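Local coordinates for probable leucine/isoleucine/valine-binding protein (Rhodopirellula baltica, PDB 4KV7) that probably binds a small ligand, perhaps a branched-chain amino acid, as a periplasmic binding protein of the leucine-binding family, at residues R195-L207 against V223-A236. The protein carries 1 engineered substitution. Sequence-based numbering, arbitrary orientation.
Sequences RYRRNTSQVEDGL and VGTYEPCSKLIRMA
Gly224 comes first, its CA 3.0 Å from the OH of Tyr196 and level with the edge of the phenol ring; a side chain at this position would collide with that hydroxyl. Next door, the backbone N of Thr225, the residue just before helix 226-238, donates a bent hydrogen bond (135° at the hydrogen) to Tyr196 OH. Water 1 links Thr225 OG1 to Asn199 OD1, and water 2 donates to both Glu227 OE1 and the carbonyl O of Thr200. Pro228 then lays its ring over one face of Tyr196: CB sits 3.8 Å from the ring centroid in a CH-pi contact, while CG presses on CE2. Phe162 of strand 159-164 also meets the tyrosine ring. With an alanine in place of Tyr196, Pro228 would probably lose its aromatic platform and Thr225 N its acceptor. One turn on, Lys231 stretches out fully, CG anti to the backbone N (chi1 -178°), and packs CG on Val203 CG2. Its NZ reaches the carbonyl O of Ser201 at 2.9 Å, from above the carbonyl plane, and forms a salt bridge with Glu204 OE2, also 2.9 Å away and met nearly along the C-O bond. Leu232 CD2 leans on Leu207 CB. Met235, here selenomethionine, bends at its last torsion, bringing CE to 3.6 Å from Leu207 CD2 and SE against Val203. The contact thus joins edge strand 193-196 and the start of helix 204-211 to the neighbouring helix of this alpha/beta domain through side chains packed carbon to carbon, while the ammonium group of Lys231, held by carbonyl, carboxylate and water 3, probably has its charge largely offset by Glu204.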
# COMPACT_ATOMS: atom_id res chain seq x y z
N ARG A 195 3.48 -0.41 -20.83
CA ARG A 195 2.35 0.07 -20.03
C ARG A 195 1.09 -0.73 -20.28
O ARG A 195 0.95 -1.39 -21.31
CB ARG A 195 2.00 1.54 -20.32
CG ARG A 195 3.06 2.51 -20.78
CD ARG A 195 3.89 3.10 -19.67
NE ARG A 195 3.29 3.55 -18.41
CZ ARG A 195 3.25 4.82 -18.00
NH1 ARG A 195 3.67 5.79 -18.80
NH2 ARG A 195 2.80 5.13 -16.79
N TYR A 196 0.14 -0.64 -19.35
CA TYR A 196 -1.18 -1.21 -19.55
C TYR A 196 -2.22 -0.28 -18.91
O TYR A 196 -1.91 0.45 -17.98
CB TYR A 196 -1.27 -2.61 -18.93
CG TYR A 196 -1.33 -2.55 -17.43
CD1 TYR A 196 -0.17 -2.54 -16.67
CD2 TYR A 196 -2.55 -2.47 -16.76
CE1 TYR A 196 -0.21 -2.45 -15.29
CE2 TYR A 196 -2.61 -2.36 -15.38
CZ TYR A 196 -1.43 -2.36 -14.65
OH TYR A 196 -1.50 -2.27 -13.27
N ARG A 197 -3.45 -0.35 -19.39
CA ARG A 197 -4.50 0.52 -18.89
C ARG A 197 -5.10 -0.01 -17.58
O ARG A 197 -5.42 -1.21 -17.47
CB ARG A 197 -5.60 0.69 -19.94
CG ARG A 197 -6.75 1.58 -19.47
CD ARG A 197 -7.60 2.12 -20.61
NE ARG A 197 -8.44 1.12 -21.27
CZ ARG A 197 -9.63 0.73 -20.82
NH1 ARG A 197 -10.11 1.22 -19.69
NH2 ARG A 197 -10.33 -0.17 -21.50
N ARG A 198 -5.25 0.87 -16.60
CA ARG A 198 -5.81 0.52 -15.29
C ARG A 198 -7.10 -0.28 -15.39
O ARG A 198 -8.01 0.05 -16.16
CB ARG A 198 -6.08 1.78 -14.47
CG ARG A 198 -6.63 1.49 -13.08
CD ARG A 198 -6.88 2.76 -12.26
NE ARG A 198 -7.94 3.59 -12.83
CZ ARG A 198 -7.76 4.72 -13.51
NH1 ARG A 198 -6.55 5.22 -13.72
NH2 ARG A 198 -8.81 5.37 -13.98
N ASN A 199 -7.16 -1.34 -14.59
CA ASN A 199 -8.33 -2.20 -14.47
C ASN A 199 -8.65 -2.99 -15.73
O ASN A 199 -9.74 -3.52 -15.87
CB ASN A 199 -9.54 -1.45 -13.90
CG ASN A 199 -9.37 -1.15 -12.42
OD1 ASN A 199 -8.74 -1.92 -11.70
ND2 ASN A 199 -9.93 -0.03 -11.98
N THR A 200 -7.67 -3.12 -16.63
CA THR A 200 -7.78 -4.03 -17.76
C THR A 200 -6.74 -5.12 -17.61
O THR A 200 -5.86 -5.06 -16.74
CB THR A 200 -7.52 -3.33 -19.12
OG1 THR A 200 -6.12 -3.09 -19.31
CG2 THR A 200 -8.33 -2.04 -19.27
N SER A 201 -6.82 -6.12 -18.48
CA SER A 201 -5.79 -7.15 -18.59
C SER A 201 -5.01 -6.98 -19.90
O SER A 201 -4.39 -7.93 -20.39
CB SER A 201 -6.43 -8.53 -18.57
OG SER A 201 -7.19 -8.70 -19.75
N GLN A 202 -5.05 -5.79 -20.47
CA GLN A 202 -4.48 -5.57 -21.79
C GLN A 202 -3.00 -5.28 -21.70
O GLN A 202 -2.57 -4.13 -21.71
CB GLN A 202 -5.24 -4.46 -22.50
CG GLN A 202 -6.70 -4.81 -22.75
CD GLN A 202 -7.50 -3.66 -23.31
OE1 GLN A 202 -6.98 -2.83 -24.06
NE2 GLN A 202 -8.77 -3.58 -22.92
N VAL A 203 -2.21 -6.35 -21.61
CA VAL A 203 -0.79 -6.23 -21.32
C VAL A 203 0.11 -6.56 -22.52
O VAL A 203 1.33 -6.43 -22.42
CB VAL A 203 -0.39 -7.11 -20.13
CG1 VAL A 203 -1.25 -6.78 -18.91
CG2 VAL A 203 -0.50 -8.59 -20.49
N GLU A 204 -0.50 -6.95 -23.62
CA GLU A 204 0.23 -7.42 -24.78
C GLU A 204 1.16 -6.36 -25.37
O GLU A 204 2.33 -6.65 -25.70
CB GLU A 204 -0.76 -7.89 -25.85
CG GLU A 204 -1.86 -8.85 -25.32
CD GLU A 204 -2.91 -8.17 -24.42
OE1 GLU A 204 -3.41 -7.07 -24.77
OE2 GLU A 204 -3.20 -8.73 -23.35
N ASP A 205 0.66 -5.14 -25.53
CA ASP A 205 1.47 -4.05 -26.08
C ASP A 205 2.66 -3.74 -25.19
O ASP A 205 3.77 -3.52 -25.69
CB ASP A 205 0.62 -2.78 -26.28
CG ASP A 205 -0.32 -2.88 -27.46
OD1 ASP A 205 -0.19 -3.82 -28.27
OD2 ASP A 205 -1.20 -2.00 -27.59
N GLY A 206 2.44 -3.73 -23.88
CA GLY A 206 3.51 -3.46 -22.94
C GLY A 206 4.58 -4.52 -22.97
O GLY A 206 5.78 -4.22 -22.90
N LEU A 207 4.18 -5.78 -23.08
CA LEU A 207 5.15 -6.87 -23.20
C LEU A 207 5.99 -6.73 -24.47
O LEU A 207 7.21 -6.89 -24.44
CB LEU A 207 4.46 -8.23 -23.17
CG LEU A 207 5.39 -9.43 -23.38
CD1 LEU A 207 6.48 -9.48 -22.33
CD2 LEU A 207 4.59 -10.72 -23.40
N VAL A 223 5.01 -2.00 -11.69
CA VAL A 223 4.26 -0.99 -10.96
C VAL A 223 2.82 -1.11 -11.44
O VAL A 223 2.35 -0.34 -12.28
CB VAL A 223 4.84 0.43 -11.20
CG1 VAL A 223 4.16 1.43 -10.29
CG2 VAL A 223 6.36 0.45 -10.99
N GLY A 224 2.14 -2.12 -10.93
CA GLY A 224 0.82 -2.47 -11.41
C GLY A 224 0.00 -3.14 -10.34
O GLY A 224 0.30 -2.99 -9.16
N THR A 225 -1.05 -3.84 -10.74
CA THR A 225 -1.85 -4.63 -9.80
C THR A 225 -1.76 -6.11 -10.17
O THR A 225 -1.31 -6.47 -11.27
CB THR A 225 -3.31 -4.19 -9.81
OG1 THR A 225 -3.82 -4.27 -11.14
CG2 THR A 225 -3.44 -2.76 -9.27
N TYR A 226 -2.21 -6.97 -9.26
CA TYR A 226 -2.01 -8.40 -9.40
C TYR A 226 -2.55 -9.00 -10.68
O TYR A 226 -1.90 -9.87 -11.26
CB TYR A 226 -2.51 -9.17 -8.17
CG TYR A 226 -3.95 -8.91 -7.80
CD1 TYR A 226 -4.28 -7.88 -6.92
CD2 TYR A 226 -4.97 -9.71 -8.29
CE1 TYR A 226 -5.60 -7.64 -6.56
CE2 TYR A 226 -6.29 -9.47 -7.94
CZ TYR A 226 -6.60 -8.44 -7.07
OH TYR A 226 -7.88 -8.17 -6.70
N GLU A 227 -3.74 -8.60 -11.14
CA GLU A 227 -4.30 -9.22 -12.34
C GLU A 227 -3.45 -8.98 -13.60
O GLU A 227 -3.03 -9.95 -14.24
CB GLU A 227 -5.77 -8.83 -12.58
CG GLU A 227 -6.34 -9.61 -13.76
CD GLU A 227 -7.59 -9.01 -14.41
OE1 GLU A 227 -7.81 -7.78 -14.30
OE2 GLU A 227 -8.30 -9.78 -15.08
N PRO A 228 -3.20 -7.71 -13.96
CA PRO A 228 -2.39 -7.50 -15.16
C PRO A 228 -0.95 -7.98 -14.98
O PRO A 228 -0.36 -8.45 -15.95
CB PRO A 228 -2.46 -5.99 -15.39
CG PRO A 228 -2.81 -5.42 -14.07
CD PRO A 228 -3.69 -6.43 -13.42
N CYS A 229 -0.39 -7.87 -13.77
CA CYS A 229 0.96 -8.36 -13.56
C CYS A 229 1.05 -9.87 -13.73
O CYS A 229 2.02 -10.39 -14.31
CB CYS A 229 1.50 -7.91 -12.21
SG CYS A 229 1.86 -6.14 -12.16
N SER A 230 0.04 -10.59 -13.26
CA SER A 230 0.01 -12.04 -13.43
C SER A 230 -0.05 -12.41 -14.90
O SER A 230 0.65 -13.32 -15.35
CB SER A 230 -1.19 -12.66 -12.72
OG SER A 230 -1.08 -12.53 -11.32
N LYS A 231 -0.90 -11.72 -15.65
CA LYS A 231 -1.02 -11.99 -17.07
C LYS A 231 0.28 -11.68 -17.81
O LYS A 231 0.69 -12.42 -18.69
CB LYS A 231 -2.18 -11.20 -17.67
CG LYS A 231 -2.37 -11.49 -19.14
CD LYS A 231 -3.68 -10.98 -19.67
CE LYS A 231 -3.75 -11.15 -21.17
NZ LYS A 231 -4.94 -10.45 -21.71
N LEU A 232 0.91 -10.57 -17.46
CA LEU A 232 2.18 -10.19 -18.07
C LEU A 232 3.23 -11.29 -17.84
O LEU A 232 3.93 -11.69 -18.77
CB LEU A 232 2.63 -8.85 -17.49
CG LEU A 232 3.89 -8.17 -18.04
CD1 LEU A 232 5.17 -8.81 -17.51
CD2 LEU A 232 3.90 -8.12 -19.56
N ILE A 233 3.34 -11.77 -16.61
CA ILE A 233 4.32 -12.81 -16.30
C ILE A 233 4.04 -14.11 -17.05
O ILE A 233 4.97 -14.72 -17.60
CB ILE A 233 4.41 -13.04 -14.79
CG1 ILE A 233 5.08 -11.83 -14.15
CG2 ILE A 233 5.21 -14.32 -14.49
CD1 ILE A 233 4.91 -11.76 -12.66
N ARG A 234 2.78 -14.52 -17.11
CA ARG A 234 2.41 -15.71 -17.86
C ARG A 234 2.78 -15.56 -19.33
O ARG A 234 3.33 -16.47 -19.94
CB ARG A 234 0.90 -15.99 -17.75
CG ARG A 234 0.48 -16.60 -16.44
CD ARG A 234 -0.95 -17.14 -16.50
NE ARG A 234 -1.39 -17.64 -15.20
CZ ARG A 234 -1.15 -18.87 -14.74
NH1 ARG A 234 -0.48 -19.74 -15.48
NH2 ARG A 234 -1.59 -19.22 -13.54
N MSE A 235 2.46 -14.40 -19.89
CA MSE A 235 2.72 -14.15 -21.31
C MSE A 235 4.19 -14.01 -21.63
O MSE A 235 4.65 -14.44 -22.68
CB MSE A 235 1.96 -12.91 -21.77
CG MSE A 235 0.48 -13.15 -21.88
SE MSE A 235 -0.45 -11.72 -22.79
CE MSE A 235 0.99 -11.03 -23.84
N ALA A 236 4.93 -13.39 -20.72
CA ALA A 236 6.38 -13.29 -20.88
C ALA A 236 6.97 -14.69 -21.01
O ALA A 236 7.73 -14.97 -21.94
CB ALA A 236 6.98 -12.57 -19.70
O HOH W 1 -6.63 -4.08 -11.62
O HOH W 2 -6.95 -5.22 -14.09
O HOH W 3 -7.05 -11.79 -20.88